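Local coordinates for protein c-di-GMP synthase (Capnocytophaga granulosa, PDB 6WT9) that synthesises the second messenger 3',3'-c-di-GMP from two GTP molecules as the CD-NTase of a CBASS antiphage defence system, at residues K43-A48 with K341-N346; K308-K313 with D328-L333; G64-L69 with I178-M183. All blocks are in the same frame, centred on the assembly; numbering follows the deposited sequence.

Contact 1 (K43-A48 with K341-N346); sequences KYITLA and KIIYSN
Ile45 and Ile343 bring helix 40-49 against the C-terminal helix 327-347. Methyl CD1 of Ile45 lies 3.6 Å from methyl CG2 of Ile343, and CG1 of Ile45 follows at 3.9 Å from that same CG2. The short branch of Ile343 therefore rests beside the outer end of the long branch of Ile45, and the two side chains run antiparallel alongside one another. Ile45 reaches this far because CA and CD1 are nearly anti across the CB-CG1 bond (chi2 168°), which stretches the branch outward. In Ile343 the branches divide the work. CG2 stands anti to the backbone N and meets Ile45, whereas CG1 lies beside that N and carries a folded end (chi2 -68°), which delivers CD1 to the edge of the Tyr44 ring. There CD1 of Ile343 is 4.3 Å from CE2 of Tyr44, near the ring plane and not over a face. The Tyr44 hydroxyl is hydrogen-bonded to Asp259 OD2 at the end of helix 245-259. From the same helix Phe252 touches both isoleucines, while Tyr6 of helix 6-17 packs on Ile343. Away from the interface, Ser345 OG folds back to donate to Ile342 O at 2.8 Å. Asn346 N donates to that same oxygen, Ile342 O, at 3.1 Å, both donors arriving from one face of the carbonyl. The contact thus joins helix 40-49 of the N-terminal region to the last helix of the chain, with helix 245-259 touching both. All three touching side chains are buried and meet only through carbon, so the pairing probably rests on close fit and exclusion of water, and the one polar end, the tyrosine hydroxyl, is satisfied by an aspartate outside it.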
loop_
_atom_site.group_PDB
_atom_site.type_symbol
_atom_site.label_atom_id
_atom_site.label_comp_id
_atom_site.label_asym_id
_atom_site.label_seq_id
_atom_site.Cartn_x
_atom_site.Cartn_y
_atom_site.Cartn_z
ATOM N N LYS A 43 -10.834 -19.937 -3.912
ATOM C CA LYS A 43 -10.102 -19.243 -4.968
ATOM C C LYS A 43 -10.013 -17.752 -4.676
ATOM O O LYS A 43 -8.942 -17.144 -4.797
ATOM C CB LYS A 43 -10.778 -19.467 -6.320
ATOM C CG LYS A 43 -10.810 -20.899 -6.813
ATOM C CD LYS A 43 -11.512 -20.959 -8.163
ATOM C CE LYS A 43 -11.579 -22.370 -8.711
ATOM N NZ LYS A 43 -12.239 -22.393 -10.048
ATOM N N TYR A 44 -11.140 -17.145 -4.301
ATOM C CA TYR A 44 -11.168 -15.709 -4.052
ATOM C C TYR A 44 -10.287 -15.338 -2.868
ATOM O O TYR A 44 -9.531 -14.363 -2.932
ATOM C CB TYR A 44 -12.610 -15.253 -3.825
ATOM C CG TYR A 44 -12.757 -13.783 -3.508
ATOM C CD1 TYR A 44 -12.569 -12.820 -4.488
ATOM C CD2 TYR A 44 -13.096 -13.361 -2.229
ATOM C CE1 TYR A 44 -12.706 -11.476 -4.203
ATOM C CE2 TYR A 44 -13.237 -12.020 -1.935
ATOM C CZ TYR A 44 -13.042 -11.081 -2.925
ATOM O OH TYR A 44 -13.181 -9.744 -2.634
ATOM N N ILE A 45 -10.359 -16.112 -1.784
ATOM C CA ILE A 45 -9.553 -15.817 -0.604
ATOM C C ILE A 45 -8.071 -16.001 -0.904
ATOM O O ILE A 45 -7.239 -15.169 -0.523
ATOM C CB ILE A 45 -10.004 -16.692 0.580
ATOM C CG1 ILE A 45 -11.459 -16.390 0.944
ATOM C CG2 ILE A 45 -9.105 -16.467 1.787
ATOM C CD1 ILE A 45 -12.063 -17.396 1.899
ATOM N N THR A 46 -7.714 -17.088 -1.595
ATOM C CA THR A 46 -6.306 -17.356 -1.873
ATOM C C THR A 46 -5.707 -16.299 -2.791
ATOM O O THR A 46 -4.570 -15.862 -2.583
ATOM C CB THR A 46 -6.140 -18.746 -2.488
ATOM O OG1 THR A 46 -6.674 -19.735 -1.599
ATOM C CG2 THR A 46 -4.670 -19.042 -2.731
ATOM N N LEU A 47 -6.456 -15.872 -3.810
ATOM C CA LEU A 47 -5.938 -14.854 -4.717
ATOM C C LEU A 47 -5.905 -13.479 -4.061
ATOM O O LEU A 47 -4.993 -12.690 -4.331
ATOM C CB LEU A 47 -6.767 -14.813 -6.000
ATOM C CG LEU A 47 -6.192 -13.933 -7.110
ATOM C CD1 LEU A 47 -4.738 -14.294 -7.366
ATOM C CD2 LEU A 47 -7.011 -14.065 -8.385
ATOM N N ALA A 48 -6.875 -13.178 -3.194
ATOM C CA ALA A 48 -6.886 -11.890 -2.508
ATOM C C ALA A 48 -5.728 -11.747 -1.531
ATOM O O ALA A 48 -5.402 -10.622 -1.140
ATOM C CB ALA A 48 -8.213 -11.688 -1.776
ATOM N N LYS A 341 -16.666 -10.796 8.381
ATOM C CA LYS A 341 -17.639 -11.711 8.969
ATOM C C LYS A 341 -18.339 -12.536 7.897
ATOM O O LYS A 341 -18.589 -13.733 8.089
ATOM C CB LYS A 341 -18.653 -10.918 9.798
ATOM C CG LYS A 341 -19.803 -11.738 10.351
ATOM C CD LYS A 341 -20.813 -10.851 11.065
ATOM C CE LYS A 341 -20.378 -10.526 12.486
ATOM N NZ LYS A 341 -20.511 -11.706 13.391
ATOM N N ILE A 342 -18.651 -11.919 6.756
ATOM C CA ILE A 342 -19.308 -12.642 5.670
ATOM C C ILE A 342 -18.378 -13.706 5.098
ATOM O O ILE A 342 -18.776 -14.860 4.905
ATOM C CB ILE A 342 -19.780 -11.664 4.580
ATOM C CG1 ILE A 342 -20.933 -10.802 5.098
ATOM C CG2 ILE A 342 -20.193 -12.421 3.324
ATOM C CD1 ILE A 342 -21.421 -9.774 4.096
ATOM N N ILE A 343 -17.129 -13.331 4.812
ATOM C CA ILE A 343 -16.163 -14.294 4.286
ATOM C C ILE A 343 -15.958 -15.432 5.278
ATOM O O ILE A 343 -15.989 -16.612 4.912
ATOM C CB ILE A 343 -14.829 -13.599 3.959
ATOM C CG1 ILE A 343 -15.039 -12.454 2.965
ATOM C CG2 ILE A 343 -13.831 -14.611 3.415
ATOM C CD1 ILE A 343 -15.444 -12.913 1.591
ATOM N N TYR A 344 -15.738 -15.083 6.549
ATOM C CA TYR A 344 -15.505 -16.080 7.589
ATOM C C TYR A 344 -16.653 -17.081 7.658
ATOM O O TYR A 344 -16.431 -18.294 7.731
ATOM C CB TYR A 344 -15.308 -15.366 8.932
ATOM C CG TYR A 344 -14.983 -16.241 10.129
ATOM C CD1 TYR A 344 -14.608 -17.571 9.982
ATOM C CD2 TYR A 344 -15.053 -15.724 11.413
ATOM C CE1 TYR A 344 -14.320 -18.358 11.080
ATOM C CE2 TYR A 344 -14.764 -16.502 12.517
ATOM C CZ TYR A 344 -14.397 -17.817 12.345
ATOM O OH TYR A 344 -14.108 -18.593 13.443
ATOM N N SER A 345 -17.893 -16.588 7.624
ATOM C CA SER A 345 -19.042 -17.479 7.735
ATOM C C SER A 345 -19.124 -18.431 6.546
ATOM O O SER A 345 -19.468 -19.608 6.707
ATOM C CB SER A 345 -20.326 -16.659 7.865
ATOM O OG SER A 345 -20.590 -15.927 6.684
ATOM N N ASN A 346 -18.804 -17.944 5.348
ATOM C CA ASN A 346 -18.801 -18.792 4.161
ATOM C C ASN A 346 -17.599 -19.723 4.101
ATOM O O ASN A 346 -17.585 -20.635 3.269
ATOM C CB ASN A 346 -18.837 -17.931 2.892
ATOM C CG ASN A 346 -20.042 -17.011 2.841
ATOM O OD1 ASN A 346 -21.056 -17.261 3.492
ATOM N ND2 ASN A 346 -19.938 -15.939 2.063
#

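Contact 2 (K308-K313 with D328-L333); sequences KINSLK and DKKESL
Ile309 supplies the apolar half of this contact, through a single methyl. Its CD1 lies 3.7 Å from CD2 of Leu333, where the ends of the two side chains meet head-on. Full extension puts it there: CG1 is anti to the backbone N (chi1 -165°) and CD1 continues the line. The same CD1 also lies over the aliphatic part of Lys330, 3.8 Å from CG and 4.1 Å from both CD and CE, with the isoleucine and the lysine chain crossing at a slant. Lys330 is straight beyond CG, so three of its methylenes flank one methyl while its amino group continues outward. Leu333 also packs on Leu302 and Val303 of helix 291-304 and on Ile274 of helix 268-276, and Ile309 is backed by Phe322. The contact closes the excursion between two consecutive helices of the mostly helical C-terminal part: after the short helix 306-310 the chain loops out and returns as the long helix 327-347, with its early turns beside the short helix. Polar links between the two segments are slight. Lys330 NZ stands 4.3 Å from Asn310 OD1, too far for a direct bond, at the outer margin of the contact. Within helix 327-347 the polar groups are more firmly engaged. Asp328 O accepts from Ser332 N at 2.8 Å and from Ser332 OG at 3.0 Å, the donors approaching opposite faces of its carbonyl plane. Ser332 OG is also hydrogen-bonded to Glu265 N, and the neighbouring Lys329 NZ forms a salt bridge with Asp270 OD1.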
loop_
_atom_site.group_PDB
_atom_site.type_symbol
_atom_site.label_atom_id
_atom_site.label_comp_id
_atom_site.label_asym_id
_atom_site.label_seq_id
_atom_site.Cartn_x
_atom_site.Cartn_y
_atom_site.Cartn_z
ATOM N N LYS A 308 -8.984 -0.558 23.109
ATOM C CA LYS A 308 -8.252 -1.257 22.058
ATOM C C LYS A 308 -8.151 -0.398 20.802
ATOM O O LYS A 308 -7.073 -0.259 20.213
ATOM C CB LYS A 308 -8.937 -2.592 21.756
ATOM C CG LYS A 308 -8.471 -3.280 20.485
ATOM C CD LYS A 308 -7.078 -3.869 20.626
ATOM C CE LYS A 308 -6.697 -4.661 19.382
ATOM N NZ LYS A 308 -5.361 -5.305 19.511
ATOM N N ILE A 309 -9.268 0.203 20.389
ATOM C CA ILE A 309 -9.267 1.048 19.201
ATOM C C ILE A 309 -8.634 2.409 19.472
ATOM O O ILE A 309 -8.150 3.058 18.537
ATOM C CB ILE A 309 -10.700 1.201 18.659
ATOM C CG1 ILE A 309 -10.697 1.758 17.237
ATOM C CG2 ILE A 309 -11.536 2.087 19.564
ATOM C CD1 ILE A 309 -12.082 1.988 16.682
ATOM N N ASN A 310 -8.610 2.855 20.730
ATOM C CA ASN A 310 -7.969 4.120 21.067
ATOM C C ASN A 310 -6.452 4.015 21.120
ATOM O O ASN A 310 -5.768 5.028 20.948
ATOM C CB ASN A 310 -8.489 4.640 22.410
ATOM C CG ASN A 310 -9.888 5.214 22.311
ATOM O OD1 ASN A 310 -10.324 5.640 21.240
ATOM N ND2 ASN A 310 -10.599 5.231 23.432
ATOM N N SER A 311 -5.914 2.819 21.352
ATOM C CA SER A 311 -4.473 2.632 21.447
ATOM C C SER A 311 -3.829 2.226 20.129
ATOM O O SER A 311 -2.599 2.127 20.068
ATOM C CB SER A 311 -4.147 1.578 22.512
ATOM O OG SER A 311 -4.661 0.310 22.144
ATOM N N LEU A 312 -4.617 1.992 19.080
ATOM C CA LEU A 312 -4.067 1.564 17.797
ATOM C C LEU A 312 -3.299 2.714 17.160
ATOM O O LEU A 312 -3.884 3.741 16.800
ATOM C CB LEU A 312 -5.179 1.081 16.872
ATOM C CG LEU A 312 -4.718 0.836 15.430
ATOM C CD1 LEU A 312 -3.676 -0.265 15.395
ATOM C CD2 LEU A 312 -5.888 0.509 14.513
ATOM N N LYS A 313 -1.991 2.544 17.011
ATOM C CA LYS A 313 -1.141 3.534 16.373
ATOM C C LYS A 313 -0.726 3.056 14.987
ATOM O O LYS A 313 -0.857 1.880 14.636
ATOM C CB LYS A 313 0.098 3.824 17.228
ATOM C CG LYS A 313 -0.205 4.493 18.553
ATOM C CD LYS A 313 1.074 4.812 19.309
ATOM C CE LYS A 313 1.867 3.550 19.601
ATOM N NZ LYS A 313 3.136 3.850 20.319
ATOM N N ASP A 328 -16.749 8.645 11.190
ATOM C CA ASP A 328 -16.965 7.900 9.954
ATOM C C ASP A 328 -15.871 6.865 9.723
ATOM O O ASP A 328 -16.109 5.857 9.047
ATOM C CB ASP A 328 -17.046 8.855 8.764
ATOM C CG ASP A 328 -18.318 9.679 8.767
ATOM O OD1 ASP A 328 -18.501 10.486 9.703
ATOM O OD2 ASP A 328 -19.130 9.525 7.830
ATOM N N LYS A 329 -14.674 7.098 10.264
ATOM C CA LYS A 329 -13.610 6.107 10.152
ATOM C C LYS A 329 -13.957 4.844 10.932
ATOM O O LYS A 329 -13.745 3.727 10.445
ATOM C CB LYS A 329 -12.292 6.699 10.645
ATOM C CG LYS A 329 -11.084 6.300 9.823
ATOM C CD LYS A 329 -9.833 6.981 10.345
ATOM C CE LYS A 329 -8.638 6.682 9.464
ATOM N NZ LYS A 329 -7.373 7.218 10.037
ATOM N N LYS A 330 -14.498 5.002 12.144
ATOM C CA LYS A 330 -14.920 3.841 12.919
ATOM C C LYS A 330 -16.091 3.133 12.251
ATOM O O LYS A 330 -16.188 1.901 12.300
ATOM C CB LYS A 330 -15.281 4.263 14.342
ATOM C CG LYS A 330 -14.115 4.849 15.117
ATOM C CD LYS A 330 -14.527 5.267 16.518
ATOM C CE LYS A 330 -13.358 5.888 17.266
ATOM N NZ LYS A 330 -13.735 6.307 18.644
ATOM N N GLU A 331 -16.988 3.893 11.619
ATOM C CA GLU A 331 -18.063 3.272 10.850
ATOM C C GLU A 331 -17.505 2.513 9.653
ATOM O O GLU A 331 -18.033 1.460 9.272
ATOM C CB GLU A 331 -19.068 4.329 10.398
ATOM C CG GLU A 331 -20.393 3.756 9.930
ATOM C CD GLU A 331 -21.163 3.082 11.053
ATOM O OE1 GLU A 331 -21.053 3.538 12.213
ATOM O OE2 GLU A 331 -21.874 2.092 10.778
ATOM N N SER A 332 -16.435 3.033 9.049
ATOM C CA SER A 332 -15.753 2.293 7.991
ATOM C C SER A 332 -15.105 1.026 8.537
ATOM O O SER A 332 -15.097 -0.014 7.868
ATOM C CB SER A 332 -14.712 3.184 7.315
ATOM O OG SER A 332 -15.328 4.277 6.660
ATOM N N LEU A 333 -14.557 1.094 9.753
ATOM C CA LEU A 333 -14.029 -0.107 10.392
ATOM C C LEU A 333 -15.133 -1.127 10.633
ATOM O O LEU A 333 -14.916 -2.337 10.482
ATOM C CB LEU A 333 -13.338 0.257 11.706
ATOM C CG LEU A 333 -12.816 -0.905 12.557
ATOM C CD1 LEU A 333 -11.770 -1.705 11.798
ATOM C CD2 LEU A 333 -12.254 -0.397 13.874
#

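Contact 3 (G64-L69 with I178-M183); sequences GEKVKL and ITNKSM
This is a helix-on-sheet contact of the nucleotidyltransferase fold, in which helix 54-71 packs beside strand 176-180 of the mixed sheet and the turn that follows it. One part of it is an aliphatic pair, Val67 and Ile178, both buried. CG2 of Val67 meets CD1 of Ile178 at 3.6 Å and CG1 of the same isoleucine at 3.9 Å, the two side chains lying alongside with their ends pointing opposite ways. Ile178 holds CG1 between its backbone N and carbonyl carbon (chi1 68°), and this torsion turns the long branch to the valine. Val187 and Ile189 of strand 185-194 touch both residues, as does Tyr165, so the pair belongs to a wider apolar layer between helix and sheet. The exposed Lys66 lays its methylenes across the end of the strand and the turn after it. Its CD lies 3.7 Å from ND2 of Asn180, which is buried, the lysine and asparagine side chains crossing at about a right angle. CE of Lys66 lies 3.8 Å from SE of Met183, present as selenomethionine, whose chain bends at the last torsion. The methylenes of the lysine, and not its charge, make these touches. Asn180 shapes the turn through an Asx motif: its OD1 accepts from the backbone N of Met183 at 3.1 Å, with an N-H...O angle of 137° and the donor 52° above the plane of the side-chain carbonyl.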
loop_
_atom_site.group_PDB
_atom_site.type_symbol
_atom_site.label_atom_id
_atom_site.label_comp_id
_atom_site.label_asym_id
_atom_site.label_seq_id
_atom_site.Cartn_x
_atom_site.Cartn_y
_atom_site.Cartn_z
ATOM N N GLY A 64 9.276 4.042 -12.365
ATOM C CA GLY A 64 9.843 5.007 -11.441
ATOM C C GLY A 64 11.325 5.226 -11.662
ATOM O O GLY A 64 11.841 6.318 -11.403
ATOM N N GLU A 65 12.027 4.201 -12.150
ATOM C CA GLU A 65 13.456 4.333 -12.408
ATOM C C GLU A 65 13.717 5.247 -13.600
ATOM O O GLU A 65 14.685 6.015 -13.601
ATOM C CB GLU A 65 14.072 2.953 -12.637
ATOM C CG GLU A 65 15.588 2.921 -12.587
ATOM C CD GLU A 65 16.137 3.472 -11.287
ATOM O OE1 GLU A 65 16.709 4.581 -11.307
ATOM O OE2 GLU A 65 15.986 2.801 -10.243
ATOM N N LYS A 66 12.860 5.181 -14.621
ATOM C CA LYS A 66 13.011 6.072 -15.767
ATOM C C LYS A 66 12.719 7.518 -15.383
ATOM O O LYS A 66 13.373 8.440 -15.884
ATOM C CB LYS A 66 12.098 5.624 -16.908
ATOM C CG LYS A 66 12.514 4.312 -17.558
ATOM C CD LYS A 66 11.530 3.911 -18.649
ATOM C CE LYS A 66 11.928 2.602 -19.308
ATOM N NZ LYS A 66 13.242 2.711 -19.999
ATOM N N VAL A 67 11.737 7.735 -14.505
ATOM C CA VAL A 67 11.485 9.083 -14.000
ATOM C C VAL A 67 12.709 9.606 -13.261
ATOM O O VAL A 67 13.092 10.773 -13.408
ATOM C CB VAL A 67 10.233 9.094 -13.102
ATOM C CG1 VAL A 67 10.022 10.470 -12.494
ATOM C CG2 VAL A 67 9.012 8.670 -13.896
ATOM N N LYS A 68 13.352 8.742 -12.471
ATOM C CA LYS A 68 14.553 9.139 -11.743
ATOM C C LYS A 68 15.659 9.591 -12.691
ATOM O O LYS A 68 16.319 10.606 -12.444
ATOM C CB LYS A 68 15.027 7.979 -10.868
ATOM C CG LYS A 68 16.308 8.238 -10.098
ATOM C CD LYS A 68 16.660 7.041 -9.227
ATOM C CE LYS A 68 18.012 7.213 -8.554
ATOM N NZ LYS A 68 18.359 6.039 -7.704
ATOM N N LEU A 69 15.868 8.855 -13.787
ATOM C CA LEU A 69 16.940 9.203 -14.716
ATOM C C LEU A 69 16.667 10.531 -15.410
ATOM O O LEU A 69 17.600 11.295 -15.687
ATOM C CB LEU A 69 17.131 8.093 -15.749
ATOM C CG LEU A 69 17.632 6.740 -15.234
ATOM C CD1 LEU A 69 17.915 5.798 -16.396
ATOM C CD2 LEU A 69 18.868 6.911 -14.361
ATOM N N ILE A 178 2.871 11.553 -13.630
ATOM C CA ILE A 178 3.210 11.340 -15.028
ATOM C C ILE A 178 2.672 9.984 -15.460
ATOM O O ILE A 178 2.381 9.107 -14.642
ATOM C CB ILE A 178 4.730 11.430 -15.291
ATOM C CG1 ILE A 178 5.476 10.264 -14.631
ATOM C CG2 ILE A 178 5.276 12.767 -14.811
ATOM C CD1 ILE A 178 5.820 9.121 -15.582
ATOM N N THR A 179 2.554 9.819 -16.774
ATOM C CA THR A 179 2.139 8.559 -17.376
ATOM C C THR A 179 3.163 8.171 -18.430
ATOM O O THR A 179 3.365 8.906 -19.402
ATOM C CB THR A 179 0.745 8.667 -18.000
ATOM O OG1 THR A 179 -0.223 8.916 -16.971
ATOM C CG2 THR A 179 0.385 7.381 -18.732
ATOM N N ASN A 180 3.819 7.034 -18.226
ATOM C CA ASN A 180 4.698 6.456 -19.238
ATOM C C ASN A 180 3.810 5.714 -20.229
ATOM O O ASN A 180 3.402 4.577 -19.983
ATOM C CB ASN A 180 5.726 5.533 -18.593
ATOM C CG ASN A 180 6.828 5.112 -19.554
ATOM O OD1 ASN A 180 6.572 4.806 -20.719
ATOM N ND2 ASN A 180 8.063 5.094 -19.065
ATOM N N LYS A 181 3.493 6.366 -21.351
ATOM C CA LYS A 181 2.577 5.767 -22.316
ATOM C C LYS A 181 3.174 4.529 -22.972
ATOM O O LYS A 181 2.431 3.648 -23.420
ATOM C CB LYS A 181 2.183 6.792 -23.381
ATOM C CG LYS A 181 1.517 8.038 -22.822
ATOM C CD LYS A 181 0.773 8.807 -23.905
ATOM C CE LYS A 181 1.687 9.169 -25.062
ATOM N NZ LYS A 181 0.962 9.934 -26.116
ATOM N N SER A 182 4.505 4.442 -23.038
ATOM C CA SER A 182 5.137 3.254 -23.601
ATOM C C SER A 182 4.942 2.037 -22.709
ATOM O O SER A 182 4.829 0.913 -23.212
ATOM C CB SER A 182 6.627 3.512 -23.830
ATOM O OG SER A 182 7.275 2.352 -24.322
HETATM N N MSE A 183 4.889 2.236 -21.395
HETATM C CA MSE A 183 4.772 1.128 -20.454
HETATM C C MSE A 183 3.373 1.008 -19.864
HETATM O O MSE A 183 3.025 -0.020 -19.285
HETATM C CB MSE A 183 5.785 1.284 -19.320
HETATM C CG MSE A 183 7.218 1.465 -19.776
HETATM SE SE MSE A 183 8.449 1.489 -18.268
HETATM C CE MSE A 183 8.166 -0.330 -17.626
#

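Overall arrangement
Contacts 1 and 2 share helix 327-347, touched at its early turns by the short helix 306-310 and near its end by helix 40-49; their centres are 23 Å apart. Contact 3 lies on the opposite side of the chain's centre from both, in the nucleotidyltransferase part, its centre about 36 and 37 Å from those of contacts 1 and 2. Contact 1 is fully buried and joins helix to helix through branched side chains and a ring edge. Contact 2 is partly buried, and a lysine stem shares its packing. Contact 3 sets a helix against a strand: its valine-isoleucine pair and asparagine are buried, while an exposed lysine reaches across to the asparagine and selenomethionine.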